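Predicted DNA-binding transcriptional regulator (PDB 7DWN) probably acts as a LysR-type transcriptional regulator that binds DNA as a tetramer and controls expression of target genes. Local coordinates at residues Y183-L194 / L230-W239. Numbering follows the deposited sequence.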
ATOM      1  N   TYR A 183     -14.225   8.439 -47.963  1.00 57.59           N
ATOM      2  CA  TYR A 183     -13.611   9.663 -47.483  1.00 56.75           C
ATOM      3  C   TYR A 183     -12.237   9.815 -48.118  1.00 65.52           C
ATOM      4  O   TYR A 183     -11.651   8.852 -48.623  1.00 72.19           O
ATOM      5  CB  TYR A 183     -13.497   9.664 -45.958  1.00 52.99           C
ATOM      6  CG  TYR A 183     -14.790   9.321 -45.258  1.00 55.19           C
ATOM      7  CD1 TYR A 183     -15.814  10.253 -45.160  1.00 53.59           C
ATOM      8  CD2 TYR A 183     -14.987   8.067 -44.696  1.00 55.06           C
ATOM      9  CE1 TYR A 183     -16.999   9.946 -44.523  1.00 48.51           C
ATOM     10  CE2 TYR A 183     -16.171   7.752 -44.055  1.00 55.09           C
ATOM     11  CZ  TYR A 183     -17.173   8.697 -43.970  1.00 49.59           C
ATOM     12  OH  TYR A 183     -18.353   8.392 -43.336  1.00 49.41           O
ATOM     13  N   ASP A 184     -11.722  11.039 -48.088  1.00 65.08           N
ATOM     14  CA  ASP A 184     -10.474  11.328 -48.773  1.00 67.03           C
ATOM     15  C   ASP A 184      -9.907  12.637 -48.234  1.00 67.63           C
ATOM     16  O   ASP A 184     -10.544  13.333 -47.440  1.00 61.99           O
ATOM     17  CB  ASP A 184     -10.689  11.397 -50.285  1.00 76.60           C
ATOM     18  CG  ASP A 184     -11.090  12.774 -50.747  1.00 83.69           C
ATOM     19  OD1 ASP A 184     -10.198  13.633 -50.828  1.00 84.55           O
ATOM     20  OD2 ASP A 184     -12.287  13.010 -51.009  1.00 89.43           O
ATOM     21  N   PHE A 185      -8.703  12.979 -48.703  1.00 78.75           N
ATOM     22  CA  PHE A 185      -8.015  14.198 -48.296  1.00 87.76           C
ATOM     23  C   PHE A 185      -7.905  15.237 -49.408  1.00 95.40           C
ATOM     24  O   PHE A 185      -7.344  16.314 -49.171  1.00 96.84           O
ATOM     25  CB  PHE A 185      -6.609  13.868 -47.767  1.00 86.88           C
ATOM     26  CG  PHE A 185      -6.608  13.095 -46.475  1.00 88.03           C
ATOM     27  CD1 PHE A 185      -6.930  13.715 -45.278  1.00 90.53           C
ATOM     28  CD2 PHE A 185      -6.265  11.751 -46.457  1.00 92.70           C
ATOM     29  CE1 PHE A 185      -6.927  13.007 -44.090  1.00 91.21           C
ATOM     30  CE2 PHE A 185      -6.255  11.038 -45.271  1.00 93.45           C
ATOM     31  CZ  PHE A 185      -6.589  11.666 -44.087  1.00 91.07           C
ATOM     32  N   ILE A 186      -8.417  14.955 -50.611  1.00101.29           N
ATOM     33  CA  ILE A 186      -8.372  15.950 -51.681  1.00107.79           C
ATOM     34  C   ILE A 186      -9.374  17.068 -51.413  1.00110.96           C
ATOM     35  O   ILE A 186      -9.114  18.238 -51.725  1.00111.42           O
ATOM     36  CB  ILE A 186      -8.603  15.292 -53.059  1.00109.97           C
ATOM     37  CG1 ILE A 186      -7.579  14.179 -53.337  1.00113.85           C
ATOM     38  CG2 ILE A 186      -8.605  16.346 -54.159  1.00106.91           C
ATOM     39  CD1 ILE A 186      -6.127  14.623 -53.322  1.00115.25           C
ATOM     40  N   SER A 187     -10.525  16.741 -50.827  1.00111.89           N
ATOM     41  CA  SER A 187     -11.483  17.778 -50.470  1.00118.29           C
ATOM     42  C   SER A 187     -10.856  18.734 -49.465  1.00126.29           C
ATOM     43  O   SER A 187     -10.175  18.308 -48.528  1.00123.69           O
ATOM     44  CB  SER A 187     -12.746  17.147 -49.879  1.00113.61           C
ATOM     45  OG  SER A 187     -13.416  16.331 -50.823  1.00112.72           O
ATOM     46  N   GLN A 188     -11.068  20.036 -49.672  1.00135.02           N
ATOM     47  CA  GLN A 188     -10.660  21.017 -48.674  1.00141.35           C
ATOM     48  C   GLN A 188     -11.560  20.976 -47.445  1.00132.45           C
ATOM     49  O   GLN A 188     -11.590  21.950 -46.690  1.00135.37           O
ATOM     50  CB  GLN A 188     -10.639  22.428 -49.273  1.00155.04           C
ATOM     51  CG  GLN A 188     -11.984  22.962 -49.742  1.00165.05           C
ATOM     52  CD  GLN A 188     -11.871  24.344 -50.324  1.00173.20           C
ATOM     53  OE1 GLN A 188     -10.810  24.732 -50.795  1.00176.48           O
ATOM     54  NE2 GLN A 188     -12.960  25.108 -50.276  1.00176.20           N
ATOM     55  N   GLY A 189     -12.309  19.901 -47.234  1.00121.31           N
ATOM     56  CA  GLY A 189     -13.239  19.816 -46.123  1.00106.28           C
ATOM     57  C   GLY A 189     -12.877  18.681 -45.182  1.00 93.93           C
ATOM     58  O   GLY A 189     -12.295  17.673 -45.594  1.00 89.87           O
ATOM     59  N   ALA A 190     -13.233  18.852 -43.909  1.00 85.71           N
ATOM     60  CA  ALA A 190     -12.809  17.937 -42.860  1.00 71.74           C
ATOM     61  C   ALA A 190     -13.359  16.530 -43.082  1.00 70.72           C
ATOM     62  O   ALA A 190     -14.313  16.314 -43.834  1.00 73.11           O
ATOM     63  CB  ALA A 190     -13.238  18.461 -41.487  1.00 61.57           C
ATOM     64  N   VAL A 191     -12.736  15.563 -42.413  1.00 66.74           N
ATOM     65  CA  VAL A 191     -13.111  14.155 -42.503  1.00 64.87           C
ATOM     66  C   VAL A 191     -13.503  13.659 -41.114  1.00 54.11           C
ATOM     67  O   VAL A 191     -12.824  13.988 -40.125  1.00 51.53           O
ATOM     68  CB  VAL A 191     -11.955  13.319 -43.091  1.00 68.48           C
ATOM     69  CG1 VAL A 191     -12.345  11.876 -43.228  1.00 67.46           C
ATOM     70  CG2 VAL A 191     -11.539  13.884 -44.436  1.00 72.76           C
ATOM     71  N   PRO A 192     -14.592  12.896 -40.989  1.00 49.90           N
ATOM     72  CA  PRO A 192     -14.879  12.221 -39.717  1.00 50.21           C
ATOM     73  C   PRO A 192     -13.720  11.316 -39.341  1.00 52.27           C
ATOM     74  O   PRO A 192     -13.334  10.422 -40.098  1.00 41.58           O
ATOM     75  CB  PRO A 192     -16.153  11.427 -40.013  1.00 52.64           C
ATOM     76  CG  PRO A 192     -16.191  11.300 -41.494  1.00 56.09           C
ATOM     77  CD  PRO A 192     -15.588  12.567 -42.016  1.00 49.96           C
ATOM     78  N   TRP A 193     -13.158  11.554 -38.160  1.00 54.05           N
ATOM     79  CA  TRP A 193     -11.907  10.942 -37.747  1.00 55.02           C
ATOM     80  C   TRP A 193     -12.171  10.053 -36.541  1.00 47.68           C
ATOM     81  O   TRP A 193     -12.707  10.516 -35.525  1.00 43.74           O
ATOM     82  CB  TRP A 193     -10.876  12.026 -37.430  1.00 46.78           C
ATOM     83  CG  TRP A 193      -9.559  11.530 -36.948  1.00 42.04           C
ATOM     84  CD1 TRP A 193      -8.960  10.343 -37.250  1.00 41.48           C
ATOM     85  CD2 TRP A 193      -8.672  12.215 -36.060  1.00 43.86           C
ATOM     86  NE1 TRP A 193      -7.749  10.249 -36.605  1.00 43.56           N
ATOM     87  CE2 TRP A 193      -7.552  11.386 -35.866  1.00 40.08           C
ATOM     88  CE3 TRP A 193      -8.718  13.451 -35.410  1.00 43.78           C
ATOM     89  CZ2 TRP A 193      -6.486  11.755 -35.050  1.00 44.85           C
ATOM     90  CZ3 TRP A 193      -7.662  13.815 -34.601  1.00 42.60           C
ATOM     91  CH2 TRP A 193      -6.560  12.970 -34.426  1.00 44.28           C
ATOM     92  N   LEU A 194     -11.822   8.775 -36.677  1.00 41.82           N
ATOM     93  CA  LEU A 194     -11.887   7.797 -35.599  1.00 41.73           C
ATOM     94  C   LEU A 194     -10.479   7.653 -35.037  1.00 38.48           C
ATOM     95  O   LEU A 194      -9.600   7.079 -35.688  1.00 40.18           O
ATOM     96  CB  LEU A 194     -12.416   6.461 -36.115  1.00 51.08           C
ATOM     97  CG  LEU A 194     -13.656   6.535 -37.010  1.00 45.78           C
ATOM     98  CD1 LEU A 194     -13.864   5.229 -37.756  1.00 49.64           C
ATOM     99  CD2 LEU A 194     -14.883   6.880 -36.190  1.00 36.81           C
ATOM    100  N   LEU A 230     -15.551   0.497 -36.905  1.00 29.72           N
ATOM    101  CA  LEU A 230     -16.242   1.732 -37.264  1.00 38.54           C
ATOM    102  C   LEU A 230     -15.822   2.239 -38.641  1.00 41.05           C
ATOM    103  O   LEU A 230     -16.626   2.874 -39.333  1.00 39.39           O
ATOM    104  CB  LEU A 230     -16.016   2.803 -36.199  1.00 43.76           C
ATOM    105  CG  LEU A 230     -16.845   2.595 -34.929  1.00 40.59           C
ATOM    106  CD1 LEU A 230     -16.962   3.890 -34.145  1.00 37.51           C
ATOM    107  CD2 LEU A 230     -18.223   2.037 -35.263  1.00 41.76           C
ATOM    108  N   VAL A 231     -14.585   1.962 -39.059  1.00 38.36           N
ATOM    109  CA  VAL A 231     -14.174   2.273 -40.426  1.00 39.62           C
ATOM    110  C   VAL A 231     -14.977   1.443 -41.416  1.00 50.57           C
ATOM    111  O   VAL A 231     -15.499   1.959 -42.411  1.00 59.05           O
ATOM    112  CB  VAL A 231     -12.661   2.044 -40.602  1.00 39.57           C
ATOM    113  CG1 VAL A 231     -12.295   2.001 -42.080  1.00 44.90           C
ATOM    114  CG2 VAL A 231     -11.875   3.130 -39.901  1.00 41.94           C
ATOM    115  N   LEU A 232     -15.093   0.139 -41.150  1.00 48.12           N
ATOM    116  CA  LEU A 232     -15.841  -0.738 -42.045  1.00 56.52           C
ATOM    117  C   LEU A 232     -17.308  -0.341 -42.135  1.00 63.78           C
ATOM    118  O   LEU A 232     -17.947  -0.564 -43.171  1.00 64.53           O
ATOM    119  CB  LEU A 232     -15.705  -2.190 -41.587  1.00 57.06           C
ATOM    120  CG  LEU A 232     -14.394  -2.875 -41.975  1.00 56.39           C
ATOM    121  CD1 LEU A 232     -14.294  -4.252 -41.340  1.00 60.85           C
ATOM    122  CD2 LEU A 232     -14.282  -2.971 -43.488  1.00 47.85           C
ATOM    123  N   ASN A 233     -17.861   0.250 -41.075  1.00 63.88           N
ATOM    124  CA  ASN A 233     -19.227   0.758 -41.099  1.00 64.03           C
ATOM    125  C   ASN A 233     -19.331   2.143 -41.733  1.00 64.85           C
ATOM    126  O   ASN A 233     -20.338   2.832 -41.525  1.00 73.50           O
ATOM    127  CB  ASN A 233     -19.808   0.782 -39.683  1.00 65.12           C
ATOM    128  CG  ASN A 233     -20.005  -0.608 -39.112  1.00 64.20           C
ATOM    129  OD1 ASN A 233     -20.088  -1.590 -39.851  1.00 73.44           O
ATOM    130  ND2 ASN A 233     -20.088  -0.700 -37.789  1.00 56.74           N
ATOM    131  N   LYS A 234     -18.310   2.556 -42.488  1.00 61.94           N
ATOM    132  CA  LYS A 234     -18.314   3.815 -43.238  1.00 62.86           C
ATOM    133  C   LYS A 234     -18.513   5.028 -42.332  1.00 57.95           C
ATOM    134  O   LYS A 234     -19.025   6.062 -42.768  1.00 64.37           O
ATOM    135  CB  LYS A 234     -19.375   3.800 -44.344  1.00 71.77           C
ATOM    136  CG  LYS A 234     -19.471   2.485 -45.109  1.00 78.02           C
ATOM    137  CD  LYS A 234     -20.367   2.613 -46.334  1.00 82.10           C
ATOM    138  CE  LYS A 234     -21.695   3.268 -45.996  1.00 87.38           C
ATOM    139  NZ  LYS A 234     -22.504   3.519 -47.221  1.00 91.53           N
ATOM    140  N   GLN A 235     -18.102   4.921 -41.068  1.00 49.83           N
ATOM    141  CA  GLN A 235     -18.308   6.008 -40.120  1.00 44.68           C
ATOM    142  C   GLN A 235     -17.215   7.065 -40.179  1.00 43.69           C
ATOM    143  O   GLN A 235     -17.456   8.206 -39.771  1.00 43.56           O
ATOM    144  CB  GLN A 235     -18.408   5.455 -38.696  1.00 44.26           C
ATOM    145  CG  GLN A 235     -19.602   4.543 -38.473  1.00 43.49           C
ATOM    146  CD  GLN A 235     -20.924   5.248 -38.718  1.00 54.32           C
ATOM    147  OE1 GLN A 235     -21.835   4.689 -39.330  1.00 56.22           O
ATOM    148  NE2 GLN A 235     -21.036   6.483 -38.240  1.00 56.00           N
ATOM    149  N   GLY A 236     -16.030   6.720 -40.668  1.00 46.93           N
ATOM    150  CA  GLY A 236     -14.946   7.678 -40.740  1.00 47.45           C
ATOM    151  C   GLY A 236     -13.662   7.000 -41.173  1.00 50.50           C
ATOM    152  O   GLY A 236     -13.667   5.851 -41.624  1.00 60.13           O
ATOM    153  N   ILE A 237     -12.564   7.732 -41.028  1.00 34.02           N
ATOM    154  CA  ILE A 237     -11.247   7.240 -41.399  1.00 46.91           C
ATOM    155  C   ILE A 237     -10.469   6.916 -40.136  1.00 43.56           C
ATOM    156  O   ILE A 237     -10.762   7.420 -39.049  1.00 43.16           O
ATOM    157  CB  ILE A 237     -10.462   8.250 -42.257  1.00 40.75           C
ATOM    158  CG1 ILE A 237     -10.149   9.507 -41.442  1.00 48.51           C
ATOM    159  CG2 ILE A 237     -11.249   8.598 -43.486  1.00 36.61           C
ATOM    160  CD1 ILE A 237      -8.828  10.139 -41.803  1.00 59.42           C
ATOM    161  N   ALA A 238      -9.442   6.081 -40.289  1.00 42.83           N
ATOM    162  CA  ALA A 238      -8.605   5.827 -39.124  1.00 37.90           C
ATOM    163  C   ALA A 238      -7.231   5.340 -39.558  1.00 38.77           C
ATOM    164  O   ALA A 238      -7.077   4.749 -40.626  1.00 38.88           O
ATOM    165  CB  ALA A 238      -9.250   4.808 -38.176  1.00 35.65           C
ATOM    166  N   TRP A 239      -6.236   5.602 -38.712  1.00 33.79           N
ATOM    167  CA  TRP A 239      -4.894   5.066 -38.900  1.00 33.83           C
ATOM    168  C   TRP A 239      -4.851   3.691 -38.249  1.00 33.56           C
ATOM    169  O   TRP A 239      -4.797   3.572 -37.023  1.00 39.75           O
ATOM    170  CB  TRP A 239      -3.842   6.000 -38.312  1.00 40.16           C
ATOM    171  CG  TRP A 239      -3.420   7.081 -39.256  1.00 44.41           C
ATOM    172  CD1 TRP A 239      -2.302   7.097 -40.040  1.00 41.33           C
ATOM    173  CD2 TRP A 239      -4.115   8.302 -39.523  1.00 37.38           C
ATOM    174  NE1 TRP A 239      -2.257   8.257 -40.776  1.00 41.07           N
ATOM    175  CE2 TRP A 239      -3.359   9.014 -40.477  1.00 38.30           C
ATOM    176  CE3 TRP A 239      -5.303   8.862 -39.048  1.00 34.87           C
ATOM    177  CZ2 TRP A 239      -3.759  10.257 -40.966  1.00 41.07           C
ATOM    178  CZ3 TRP A 239      -5.693  10.096 -39.530  1.00 35.49           C
ATOM    179  CH2 TRP A 239      -4.924  10.780 -40.479  1.00 36.13           C
TER
HETATM  180  O   HOH W   1      -6.729   7.209 -36.129  1.00 31.86           O
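One water joins Trp193, Leu194 and Trp239. It accepts from Trp193 NE1 at 3.2 Å and from Trp239 N, and it donates to Leu194 O at 2.9 Å. The indole N-H of Trp193 and two backbone groups are thus tied together at one point. Close by, Trp193 NE1 lies near the plane of the Trp239 ring, at its edge, 3.6 Å from Trp239 CZ3. The two indoles are steeply inclined, with planes at 81°.

Ile237 forms a single parallel beta bridge with Trp193. Its N donates to Pro192 O at 2.9 Å, and its O accepts from Leu194 N in a nearly straight bond.

The Ile237 side chain packs between this bridge and the loop before Val191. With chi1 at 65°, CG1 sits between the backbone N and the carbonyl carbon, which turns it toward Val191 CG1 and leaves CG2 against both Val191 CG1 and Tyr183 CB. Ile237 CD1 reaches Phe185 CZ at 3.5 Å. The Tyr183 ring runs on past Gly236, and its OH donates to Lys234 O in a very short bond of 2.5 Å. That carbonyl belongs to the C-prime residue of the Schellman motif ending helix 224-232. Leu194 CD1 packs on the same helix, 3.6 Å from both Leu230 CB and Val231 CG2.

The contact lies in the LysR substrate-binding domain, of periplasmic-binding-protein type. Strand 191-195 pairs in parallel with strand 215-221, whose Leu215 touches Trp193 and Ile237. Strand 238-241 pairs antiparallel with strand 160-174, and helix 201-209 packs Val206 against both tryptophans.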